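Local coordinates for protein kojibiose phosphorylase (PDB 6W0P) that is a carbohydrate-active enzyme of glycoside hydrolase family 65, built from an N-terminal beta-sandwich domain, a helical catalytic domain and a C-terminal beta domain, at residues Lys383-Glu388 against Gly393-Val398; Glu405-Asn408 against His412-Thr415; Asp149-Tyr154 against Leu271-Glu276; Lys190-Gly195 against Gln265-Ala270; Thr649-Asp652 against Tyr656-Asn659. All blocks are in the same frame, centred on the assembly; numbering follows the deposited sequence.

Contact 1 of 5, residues Lys383-Glu388 against Gly393-Val398; sequences KARAKE and GACFPV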
# COMPACT_ATOMS: atom_id res chain seq x y z
N LYS A 383 -15.77 17.45 -4.73
CA LYS A 383 -16.22 17.09 -6.10
C LYS A 383 -15.03 16.57 -6.91
O LYS A 383 -15.22 15.61 -7.67
CB LYS A 383 -16.90 18.28 -6.79
CG LYS A 383 -18.33 18.53 -6.33
CD LYS A 383 -18.73 19.97 -6.41
CE LYS A 383 -19.52 20.33 -7.64
NZ LYS A 383 -19.85 21.77 -7.62
N ALA A 384 -13.85 17.16 -6.74
CA ALA A 384 -12.62 16.69 -7.39
C ALA A 384 -12.27 15.30 -6.84
O ALA A 384 -11.84 14.43 -7.63
CB ALA A 384 -11.51 17.71 -7.21
N ARG A 385 -12.52 15.06 -5.55
CA ARG A 385 -12.25 13.77 -4.89
C ARG A 385 -13.16 12.70 -5.49
O ARG A 385 -12.65 11.59 -5.72
CB ARG A 385 -12.45 13.82 -3.37
CG ARG A 385 -12.10 12.52 -2.66
CD ARG A 385 -10.72 11.96 -2.98
NE ARG A 385 -10.54 10.61 -2.45
CZ ARG A 385 -9.51 9.79 -2.70
NH1 ARG A 385 -8.53 10.13 -3.52
NH2 ARG A 385 -9.49 8.60 -2.14
N ALA A 386 -14.44 12.99 -5.67
CA ALA A 386 -15.41 12.05 -6.29
C ALA A 386 -14.89 11.64 -7.68
O ALA A 386 -14.92 10.43 -7.99
CB ALA A 386 -16.80 12.65 -6.35
N LYS A 387 -14.39 12.61 -8.46
CA LYS A 387 -13.82 12.36 -9.82
C LYS A 387 -12.57 11.48 -9.71
O LYS A 387 -12.50 10.52 -10.49
CB LYS A 387 -13.60 13.68 -10.57
CG LYS A 387 -14.91 14.33 -11.01
CD LYS A 387 -14.77 15.53 -11.95
CE LYS A 387 -16.12 15.97 -12.52
NZ LYS A 387 -15.99 17.11 -13.46
N GLU A 388 -11.69 11.70 -8.73
CA GLU A 388 -10.49 10.85 -8.49
C GLU A 388 -10.93 9.39 -8.23
O GLU A 388 -10.10 8.47 -8.47
CB GLU A 388 -9.65 11.36 -7.32
CG GLU A 388 -8.88 12.68 -7.54
CD GLU A 388 -8.27 13.28 -6.27
OE1 GLU A 388 -8.55 12.77 -5.16
OE2 GLU A 388 -7.49 14.25 -6.37
N GLY A 393 -20.61 14.11 -8.11
CA GLY A 393 -21.06 14.70 -6.83
C GLY A 393 -19.88 14.98 -5.92
O GLY A 393 -18.80 15.35 -6.42
N ALA A 394 -20.09 14.88 -4.61
CA ALA A 394 -19.10 15.31 -3.59
C ALA A 394 -18.77 14.13 -2.67
O ALA A 394 -19.69 13.63 -2.00
CB ALA A 394 -19.62 16.50 -2.83
N CYS A 395 -17.52 13.66 -2.73
CA CYS A 395 -16.95 12.61 -1.85
C CYS A 395 -16.06 13.32 -0.84
O CYS A 395 -14.92 13.66 -1.20
CB CYS A 395 -16.16 11.58 -2.63
SG CYS A 395 -15.41 10.32 -1.57
N PHE A 396 -16.58 13.63 0.34
CA PHE A 396 -15.80 14.30 1.40
C PHE A 396 -14.72 13.34 1.89
O PHE A 396 -14.96 12.14 2.09
CB PHE A 396 -16.71 14.80 2.53
CG PHE A 396 -17.45 16.06 2.20
CD1 PHE A 396 -16.82 17.29 2.35
CD2 PHE A 396 -18.73 16.02 1.70
CE1 PHE A 396 -17.48 18.46 2.00
CE2 PHE A 396 -19.38 17.19 1.34
CZ PHE A 396 -18.76 18.41 1.49
N PRO A 397 -13.49 13.84 2.12
CA PRO A 397 -12.36 12.98 2.41
C PRO A 397 -12.34 12.38 3.83
O PRO A 397 -12.91 12.96 4.72
CB PRO A 397 -11.18 13.93 2.20
CG PRO A 397 -11.74 15.29 2.62
CD PRO A 397 -13.14 15.27 2.07
N VAL A 398 -11.59 11.29 3.99
CA VAL A 398 -11.28 10.63 5.29
C VAL A 398 -10.52 11.62 6.17
O VAL A 398 -10.92 11.85 7.33
CB VAL A 398 -10.47 9.34 5.08
CG1 VAL A 398 -9.97 8.77 6.39
CG2 VAL A 398 -11.29 8.30 4.33
O HOH W 1 -17.70 15.73 -8.88
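The carbonyl oxygen of Gly393 is held by the last turns of the helix that precedes it. Water 1 donates a hydrogen bond of 2.7 Å to Gly393 O. The same water donates to Lys383 O at 2.8 Å, so it bridges the two backbones. Lys383 adds a CA-H...O contact, with its CA 3.1 Å from Gly393 O and an angle of 157° at the hydrogen. Its CG lies 3.2 Å from the same oxygen, because chi1 sets CG beside the backbone N and lays the first carbons of the chain along the glycine carbonyl. The chain then bends at chi3 and leads off, and NZ forms a salt bridge with Glu380. Ala386 CB also reaches Gly393 O, at 3.4 Å. Gly393 takes a positive phi (74°), a backbone shape easy for glycine.

Farther along the loop, Cys395 packs its CB on Ala386 CB at 3.9 Å. Arg385 runs past Cys395 O, with its CB 3.3 Å from that oxygen. Its CG is anti to the backbone N (chi1 -176°), and the bend at chi2 carries the guanidinium on toward Glu388. Arg385 NH1 meets Glu388 OE1 in a salt bridge of 3.1 Å. NH1 also binds Gly77 O, and NH2 binds Ala413 O. These partners hold the guanidinium plane in place. The contact is buried. Ala394 touches Leu379 and Ala382 on one side and Glu450 on the other, so the returning loop lies between helix 379-388 and helix 437-458.

Contact 2 of 5, residues Glu405-Asn408 against His412-Thr415; sequences EACN and HAST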
# COMPACT_ATOMS: atom_id res chain seq x y z
N GLU A 405 -8.29 15.07 -0.19
CA GLU A 405 -7.92 13.85 0.56
C GLU A 405 -6.44 13.97 0.95
O GLU A 405 -5.61 14.23 0.08
CB GLU A 405 -8.22 12.59 -0.25
CG GLU A 405 -7.93 11.33 0.52
CD GLU A 405 -8.76 11.21 1.78
OE1 GLU A 405 -9.94 10.84 1.65
OE2 GLU A 405 -8.24 11.51 2.88
N ALA A 406 -6.13 13.81 2.24
CA ALA A 406 -4.74 13.80 2.76
C ALA A 406 -4.32 12.38 3.15
O ALA A 406 -3.12 12.14 3.32
CB ALA A 406 -4.62 14.77 3.91
N CYS A 407 -5.26 11.47 3.30
CA CYS A 407 -4.99 10.05 3.64
C CYS A 407 -4.50 9.31 2.38
O CYS A 407 -5.26 9.22 1.39
CB CYS A 407 -6.25 9.38 4.17
SG CYS A 407 -6.01 7.61 4.43
N ASN A 408 -3.29 8.77 2.44
CA ASN A 408 -2.63 8.13 1.27
C ASN A 408 -2.76 6.61 1.38
O ASN A 408 -2.11 5.89 0.56
CB ASN A 408 -1.18 8.60 1.10
CG ASN A 408 -0.24 8.13 2.20
OD1 ASN A 408 -0.63 7.35 3.05
ND2 ASN A 408 0.99 8.62 2.18
N HIS A 412 -8.40 2.90 3.20
CA HIS A 412 -9.35 3.78 3.91
C HIS A 412 -9.90 4.80 2.92
O HIS A 412 -11.16 4.92 2.87
CB HIS A 412 -8.75 4.46 5.16
CG HIS A 412 -8.25 3.50 6.19
ND1 HIS A 412 -7.32 3.88 7.16
CD2 HIS A 412 -8.41 2.17 6.33
CE1 HIS A 412 -6.97 2.82 7.87
NE2 HIS A 412 -7.62 1.76 7.37
N ALA A 413 -9.03 5.50 2.18
CA ALA A 413 -9.42 6.68 1.36
C ALA A 413 -10.31 6.27 0.18
O ALA A 413 -11.14 7.10 -0.20
CB ALA A 413 -8.22 7.47 0.87
N SER A 414 -10.17 5.05 -0.34
CA SER A 414 -10.96 4.58 -1.52
C SER A 414 -12.20 3.81 -1.05
O SER A 414 -13.08 3.51 -1.90
CB SER A 414 -10.13 3.74 -2.44
OG SER A 414 -9.04 4.49 -2.96
N THR A 415 -12.31 3.50 0.25
CA THR A 415 -13.28 2.48 0.72
C THR A 415 -14.32 3.02 1.70
O THR A 415 -15.38 2.35 1.80
CB THR A 415 -12.54 1.29 1.34
OG1 THR A 415 -11.83 1.78 2.47
CG2 THR A 415 -11.63 0.63 0.34
O HOH W 2 -11.85 10.08 -0.06
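The methyl of Ala413 packs against Cys407 and Glu405. Ala413 CB sits 3.5 Å from Cys407 O. Glu405 comes alongside it with the end of its chain: Glu405 OE1 is 3.9 Å from Ala413 CB, and CG and CD are equally close. Cys407 SG completes the set at 4.2 Å from Ala413 CB, and it also touches His412 CB. The CB atoms of Glu405 and Cys407 both point toward segment 412-415. The Ala413 methyl is thus met by a sulfur, a carboxylate and a backbone carbonyl.

The hydrogen bonds lie mainly within the loop. Cys407 N donates to Glu405 OE2 at 3.0 Å with an angle of 157°. It meets the anti side of the carboxylate, 18° out of its plane. Ala406 N makes only a weak bond to the same oxygen. The bend at chi2 (61°) folds the carboxylate back to where these two amides can reach it. From the preceding part of the loop, Ala399 N also binds OE2, and Val398 N binds OE1. The buried acid is thus wrapped by backbone N-H groups, which would tend to favour its charged form.

Water forms the remaining link. Water 2 lies 2.7 Å from Glu405 OE1 and 3.1 Å from Ala413 O, but it has more acceptors nearby than protons to give, so it may not serve both at once. Thr415 N bonds to His412 O. This is a connecting loop whose glutamate carboxylate accepts backbone N-H groups, packed on short helix 410-413 in the catalytic (alpha/alpha)6 barrel of family 65.

Contact 3 of 5, residues Asp149-Tyr154 against Leu271-Glu276; sequences DCENAY and LTKLKE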
# COMPACT_ATOMS: atom_id res chain seq x y z
N ASP A 149 -10.78 38.54 20.52
CA ASP A 149 -9.95 39.13 19.43
C ASP A 149 -8.78 38.18 19.18
O ASP A 149 -7.70 38.45 19.72
CB ASP A 149 -9.49 40.55 19.77
CG ASP A 149 -10.65 41.51 20.00
OD1 ASP A 149 -11.37 41.76 19.02
OD2 ASP A 149 -10.84 41.96 21.16
N CYS A 150 -9.01 37.11 18.42
CA CYS A 150 -8.21 35.85 18.48
C CYS A 150 -6.87 36.00 17.76
O CYS A 150 -6.00 35.12 17.94
CB CYS A 150 -9.01 34.68 17.93
SG CYS A 150 -10.61 34.48 18.75
N GLU A 151 -6.68 37.11 17.05
CA GLU A 151 -5.41 37.51 16.40
C GLU A 151 -4.35 37.83 17.46
O GLU A 151 -3.16 37.79 17.10
CB GLU A 151 -5.62 38.72 15.49
CG GLU A 151 -6.74 38.52 14.47
CD GLU A 151 -8.11 39.02 14.90
OE1 GLU A 151 -8.32 39.35 16.12
OE2 GLU A 151 -8.99 39.06 14.02
N ASN A 152 -4.76 38.15 18.69
CA ASN A 152 -3.84 38.60 19.76
C ASN A 152 -3.45 37.47 20.72
O ASN A 152 -4.31 36.63 21.06
CB ASN A 152 -4.43 39.71 20.61
CG ASN A 152 -4.90 40.88 19.78
OD1 ASN A 152 -4.41 41.06 18.67
ND2 ASN A 152 -5.81 41.66 20.33
N ALA A 153 -2.21 37.55 21.21
CA ALA A 153 -1.59 36.73 22.28
C ALA A 153 -0.83 37.66 23.22
O ALA A 153 -0.28 38.68 22.75
CB ALA A 153 -0.66 35.69 21.69
N TYR A 154 -0.76 37.32 24.49
CA TYR A 154 -0.11 38.17 25.52
C TYR A 154 0.84 37.31 26.34
O TYR A 154 0.54 36.12 26.64
CB TYR A 154 -1.18 38.81 26.40
CG TYR A 154 -2.31 39.40 25.59
CD1 TYR A 154 -2.07 40.43 24.69
CD2 TYR A 154 -3.61 38.93 25.72
CE1 TYR A 154 -3.10 40.97 23.94
CE2 TYR A 154 -4.65 39.47 24.98
CZ TYR A 154 -4.40 40.51 24.10
OH TYR A 154 -5.42 41.02 23.36
N LEU A 271 -0.51 46.16 12.94
CA LEU A 271 0.02 47.24 13.81
C LEU A 271 -1.10 47.99 14.51
O LEU A 271 -0.90 48.37 15.68
CB LEU A 271 0.86 48.20 12.96
CG LEU A 271 2.21 47.65 12.53
CD1 LEU A 271 3.07 48.76 11.94
CD2 LEU A 271 2.92 46.98 13.69
N THR A 272 -2.23 48.22 13.83
CA THR A 272 -3.43 48.91 14.39
C THR A 272 -3.97 48.09 15.57
O THR A 272 -4.19 48.67 16.66
CB THR A 272 -4.49 49.16 13.32
OG1 THR A 272 -3.87 49.84 12.23
CG2 THR A 272 -5.66 49.98 13.84
N LYS A 273 -4.16 46.77 15.40
CA LYS A 273 -4.69 45.90 16.49
C LYS A 273 -3.65 45.75 17.61
O LYS A 273 -4.03 45.86 18.78
CB LYS A 273 -5.14 44.56 15.90
CG LYS A 273 -6.56 44.55 15.33
CD LYS A 273 -6.73 43.54 14.22
CE LYS A 273 -8.04 43.66 13.48
NZ LYS A 273 -8.99 42.63 13.94
N LEU A 274 -2.38 45.53 17.27
CA LEU A 274 -1.29 45.47 18.29
C LEU A 274 -1.37 46.70 19.19
O LEU A 274 -1.38 46.54 20.44
CB LEU A 274 0.07 45.40 17.60
CG LEU A 274 1.26 45.28 18.55
CD1 LEU A 274 1.18 43.99 19.37
CD2 LEU A 274 2.57 45.36 17.79
N LYS A 275 -1.48 47.88 18.57
CA LYS A 275 -1.57 49.21 19.24
C LYS A 275 -2.79 49.24 20.16
O LYS A 275 -2.61 49.52 21.37
CB LYS A 275 -1.58 50.33 18.17
CG LYS A 275 -1.79 51.74 18.68
CD LYS A 275 -0.83 52.14 19.79
CE LYS A 275 -0.93 53.60 20.18
NZ LYS A 275 -0.36 53.84 21.52
N GLU A 276 -3.98 48.94 19.64
CA GLU A 276 -5.24 48.90 20.45
C GLU A 276 -5.01 47.98 21.66
O GLU A 276 -5.32 48.40 22.78
CB GLU A 276 -6.45 48.47 19.61
CG GLU A 276 -7.23 49.63 19.01
CD GLU A 276 -7.69 49.49 17.55
OE1 GLU A 276 -7.96 50.55 16.92
OE2 GLU A 276 -7.77 48.34 17.03
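Glu151 and Lys273 form a long salt bridge, with Glu151 OE2 3.6 Å from Lys273 NZ. It ties a turn of the N-terminal beta-sandwich domain to helix 263-277, which lies across the large antiparallel sheet. Glu151 OE1 is a little farther from Lys273 NZ, at 4.0 Å, so the ammonium favours one oxygen only slightly. The two side chains approach at a slant. Lys273 is nearly extended until chi4 (-102°), where a bend turns NZ toward the carboxylate. Glu151 bends at chi2, which keeps its acid beside its own turn, and the long lysine chain spans the gap. At this length the pair is mostly electrostatic, and it lies at the surface.

The next shell is the turn that presents Glu151. Asp149 to Asn152 make a type I beta turn, closed by Asn152 N to Asp149 O at 3.1 Å. Asp149 OD1 is 5.7 Å from Lys273 NZ, an opposite charge that is near but not in contact. Its other oxygen, OD2, forms a salt bridge with Lys288.

Further out, the helix itself is seated on the sheet. Leu274 packs on Tyr250 and Thr252 of strand 245-256, and both Leu274 and Leu271 rest on Val214 and Ser197. The turn leads into strand 152-161, where Asn152 is fixed through both ends of its amide. Its OD1 bonds to Thr252 OG1. Its ND2 donates to Tyr154 OH at 3.1 Å, with an angle of 140° and the hydroxyl 21° out of the amide plane.

Contact 4 of 5, residues Lys190-Gly195 against Gln265-Ala270; sequences KEFKIG and QQRDIA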
# COMPACT_ATOMS: atom_id res chain seq x y z
N LYS A 190 9.53 40.08 4.69
CA LYS A 190 10.06 41.33 5.28
C LYS A 190 10.22 41.19 6.80
O LYS A 190 9.38 40.50 7.43
CB LYS A 190 9.13 42.49 4.92
CG LYS A 190 9.74 43.87 5.03
CD LYS A 190 10.86 44.15 4.03
CE LYS A 190 11.27 45.61 4.05
NZ LYS A 190 12.15 45.96 2.91
N GLU A 191 11.27 41.81 7.36
CA GLU A 191 11.41 42.13 8.81
C GLU A 191 11.38 43.66 8.94
O GLU A 191 11.85 44.31 8.01
CB GLU A 191 12.68 41.50 9.39
CG GLU A 191 12.74 40.00 9.16
CD GLU A 191 13.37 39.60 7.84
OE1 GLU A 191 14.08 40.42 7.26
OE2 GLU A 191 13.17 38.45 7.40
N PHE A 192 10.81 44.22 10.01
CA PHE A 192 10.61 45.69 10.12
C PHE A 192 10.50 46.12 11.57
O PHE A 192 9.99 45.33 12.41
CB PHE A 192 9.34 46.12 9.38
CG PHE A 192 8.09 45.37 9.78
CD1 PHE A 192 7.31 45.80 10.85
CD2 PHE A 192 7.69 44.25 9.07
CE1 PHE A 192 6.17 45.10 11.22
CE2 PHE A 192 6.55 43.55 9.44
CZ PHE A 192 5.80 43.97 10.52
N LYS A 193 10.94 47.34 11.85
CA LYS A 193 10.61 48.05 13.11
C LYS A 193 9.98 49.38 12.73
O LYS A 193 10.59 50.13 11.97
CB LYS A 193 11.83 48.17 14.03
CG LYS A 193 11.62 49.00 15.29
CD LYS A 193 12.34 48.47 16.50
CE LYS A 193 12.59 49.51 17.57
NZ LYS A 193 11.35 50.22 17.98
N ILE A 194 8.76 49.62 13.21
CA ILE A 194 7.98 50.87 13.01
C ILE A 194 7.54 51.35 14.38
O ILE A 194 6.66 50.71 14.96
CB ILE A 194 6.79 50.61 12.06
CG1 ILE A 194 7.26 49.83 10.83
CG2 ILE A 194 6.08 51.92 11.73
CD1 ILE A 194 6.42 50.00 9.57
N GLY A 195 8.15 52.43 14.88
CA GLY A 195 7.87 52.97 16.23
C GLY A 195 8.23 51.94 17.30
O GLY A 195 9.31 51.33 17.19
N GLN A 265 -1.41 46.17 3.61
CA GLN A 265 -2.68 46.23 4.39
C GLN A 265 -2.65 45.24 5.56
O GLN A 265 -3.23 45.57 6.62
CB GLN A 265 -3.89 45.93 3.49
CG GLN A 265 -4.12 46.94 2.37
CD GLN A 265 -5.27 46.51 1.50
OE1 GLN A 265 -5.97 45.54 1.80
NE2 GLN A 265 -5.48 47.24 0.41
N GLN A 266 -2.04 44.07 5.36
CA GLN A 266 -1.86 42.98 6.37
C GLN A 266 -1.06 43.55 7.53
O GLN A 266 -1.52 43.45 8.69
CB GLN A 266 -1.14 41.77 5.77
CG GLN A 266 -1.13 40.54 6.67
CD GLN A 266 -0.59 39.30 5.99
OE1 GLN A 266 0.53 38.87 6.24
NE2 GLN A 266 -1.40 38.70 5.12
N ARG A 267 0.06 44.18 7.18
CA ARG A 267 0.98 44.84 8.14
C ARG A 267 0.24 45.96 8.88
O ARG A 267 0.34 46.01 10.11
CB ARG A 267 2.22 45.34 7.41
CG ARG A 267 3.40 45.61 8.33
CD ARG A 267 4.32 46.70 7.82
NE ARG A 267 5.48 46.20 7.10
CZ ARG A 267 6.44 46.97 6.60
NH1 ARG A 267 6.36 48.29 6.72
NH2 ARG A 267 7.46 46.42 5.98
N ASP A 268 -0.51 46.80 8.18
CA ASP A 268 -1.16 47.97 8.83
C ASP A 268 -2.27 47.48 9.78
O ASP A 268 -2.40 48.04 10.89
CB ASP A 268 -1.73 48.98 7.84
CG ASP A 268 -1.83 50.36 8.46
OD1 ASP A 268 -0.82 51.11 8.36
OD2 ASP A 268 -2.87 50.66 9.12
N ILE A 269 -3.05 46.48 9.37
CA ILE A 269 -4.07 45.87 10.26
C ILE A 269 -3.36 45.31 11.50
O ILE A 269 -3.79 45.62 12.62
CB ILE A 269 -4.89 44.80 9.52
CG1 ILE A 269 -5.68 45.42 8.36
CG2 ILE A 269 -5.80 44.05 10.50
CD1 ILE A 269 -6.12 44.41 7.31
N ALA A 270 -2.25 44.60 11.32
CA ALA A 270 -1.53 43.97 12.44
C ALA A 270 -1.10 45.07 13.44
O ALA A 270 -1.37 44.91 14.65
CB ALA A 270 -0.37 43.16 11.94
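Arg267 lays its side chain over one face of the Phe192 ring, with Arg267 NE 3.5 Å from Phe192 CD2. In return, one face of the guanidinium meets the rim of the ring at CG, and the two planes are 34° apart. Lys190 CG stands at the guanidinium edge, in its plane, 3.6 Å from Arg267 NH2. This is helix-on-sheet packing. Helix 263-277 covers a face of the ten-stranded antiparallel sheet, close to its edge strand 186-194. The segment axes pass 11.9 Å apart, with 45° between their directions.

Two interactions use the ring face. Arg267 CZ is 4.2 Å from the Phe192 centroid, a cation-pi contact. Arg267 CD is 4.0 Å from the same centroid, 7° off the normal, a CH-pi contact. The bend at chi3 of Arg267 lets both its methylene and its guanidinium use the ring. Phe192 in turn takes the position between its backbone N and carbonyl carbon and packs beside Thr212 and Val214 of strand 210-217. Lys190 NZ leads away from the like charge. Two residues on from Phe192 along the strand, Ile194 CD1 touches Arg267 NH1 at 3.3 Å.

Contact 5 of 5, residues Thr649-Asp652 against Tyr656-Asn659; sequences TRLD and YNNN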
# COMPACT_ATOMS: atom_id res chain seq x y z
N THR A 649 -12.82 10.97 31.42
CA THR A 649 -12.42 12.38 31.66
C THR A 649 -10.90 12.53 31.81
O THR A 649 -10.46 13.72 31.87
CB THR A 649 -13.11 13.00 32.88
OG1 THR A 649 -12.53 12.48 34.07
CG2 THR A 649 -14.61 12.76 32.88
N ARG A 650 -10.15 11.41 31.87
CA ARG A 650 -8.72 11.37 32.28
C ARG A 650 -7.79 10.87 31.16
O ARG A 650 -6.59 10.74 31.42
CB ARG A 650 -8.54 10.44 33.50
CG ARG A 650 -9.43 10.78 34.69
CD ARG A 650 -9.19 12.19 35.22
NE ARG A 650 -7.79 12.39 35.58
CZ ARG A 650 -7.34 13.41 36.28
NH1 ARG A 650 -8.18 14.34 36.71
NH2 ARG A 650 -6.04 13.49 36.54
N LEU A 651 -8.29 10.58 29.96
CA LEU A 651 -7.45 9.88 28.97
C LEU A 651 -6.17 10.68 28.73
O LEU A 651 -5.08 10.06 28.75
CB LEU A 651 -8.22 9.64 27.67
CG LEU A 651 -7.50 8.70 26.70
CD1 LEU A 651 -8.48 7.73 26.07
CD2 LEU A 651 -6.79 9.48 25.60
N ASP A 652 -6.26 12.00 28.52
CA ASP A 652 -5.06 12.88 28.31
C ASP A 652 -4.38 13.22 29.65
O ASP A 652 -3.13 13.09 29.74
CB ASP A 652 -5.43 14.11 27.49
CG ASP A 652 -5.72 13.71 26.06
OD1 ASP A 652 -4.84 13.04 25.45
OD2 ASP A 652 -6.81 14.02 25.58
N TYR A 656 -3.53 7.62 29.34
CA TYR A 656 -3.87 6.17 29.28
C TYR A 656 -3.39 5.52 27.96
O TYR A 656 -3.11 4.28 28.00
CB TYR A 656 -5.38 5.94 29.48
CG TYR A 656 -5.84 5.96 30.92
CD1 TYR A 656 -6.05 7.16 31.60
CD2 TYR A 656 -6.11 4.79 31.59
CE1 TYR A 656 -6.52 7.17 32.91
CE2 TYR A 656 -6.57 4.78 32.90
CZ TYR A 656 -6.78 5.98 33.56
OH TYR A 656 -7.19 5.98 34.85
N ASN A 657 -3.32 6.28 26.85
CA ASN A 657 -2.90 5.77 25.52
C ASN A 657 -1.37 5.83 25.36
O ASN A 657 -0.86 5.35 24.31
CB ASN A 657 -3.63 6.50 24.39
CG ASN A 657 -5.06 6.03 24.16
OD1 ASN A 657 -5.63 5.31 24.97
ND2 ASN A 657 -5.65 6.41 23.04
N ASN A 658 -0.65 6.47 26.29
CA ASN A 658 0.82 6.64 26.29
C ASN A 658 1.31 7.50 25.11
O ASN A 658 2.52 7.53 24.89
CB ASN A 658 1.55 5.29 26.36
CG ASN A 658 1.40 4.62 27.71
OD1 ASN A 658 1.67 5.22 28.75
ND2 ASN A 658 0.94 3.38 27.71
N ASN A 659 0.46 8.26 24.43
CA ASN A 659 0.90 9.13 23.30
C ASN A 659 0.32 10.55 23.44
O ASN A 659 0.22 11.26 22.44
CB ASN A 659 0.52 8.50 21.95
CG ASN A 659 -0.99 8.43 21.77
OD1 ASN A 659 -1.74 8.57 22.74
ND2 ASN A 659 -1.46 8.23 20.54
O HOH W 3 -3.38 9.18 26.50
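Tyr656 N donates to Leu651 O at 3.0 Å, with an angle of 148° and the donor in the carbonyl plane, and the bond closes the six-residue pi-turn Leu651-Tyr656. Water 3 strengthens the closure. It donates to Leu651 O at 3.0 Å and accepts from Asn657 N at 2.9 Å. Leu651 O therefore receives both a backbone amide and a water.

The Tyr656 ring turns its edge to the backbone of 649-652. Arg650 O lies in the plane of the ring, 3.6 Å from Tyr656 CD1. Arg650 CB touches the same edge, at 3.9 Å from Tyr656 CE1. Chi1 of Tyr656 (-81°) places CG beside the backbone N, which turns the ring so that its CD1-CE1 edge faces the Arg650 carbonyl. Phe647 stacks on this ring. The Arg650 guanidinium leads away: two bends, at chi2 and chi3, carry NE to a salt bridge with Asp654 inside the turn, and NH1 binds Ser309 O.

The two methyls of Leu651 lie against the Asn657 amide, the chains crossing at a slant. Leu651 CD1 is 3.9 Å from Asn657 OD1, and CD2 is 4.1 Å from Asn657 CG. The OD1 is taken by Lys3 NZ, near the N terminus of the chain. The whole is a pi-turn, with a water joining Leu651 O to Asn657 N, in the connection between helices 638-645 and 666-680 of the catalytic (alpha/alpha)6 barrel.

From the N terminus, contact 3 opens first, at 149-154, the turn leading into strand 152-161. Contact 4 opens later, at 190-195, and closes at 265-270. Contact 3 then closes at 271-276, so contact 4 is nested inside it. Both use helix 263-277, and they touch where Leu271 packs on Ile194. Together they fix helix 263-277 on the large sheet, from its edge strand 186-194 to the turn before strand 152-161. Contacts 1, 2 and 5 follow in series in the catalytic domain, each closing a short loop. None cross. Contacts 1 and 2 touch, while contact 5 lies about 15 Å from contact 2 between nearest atoms.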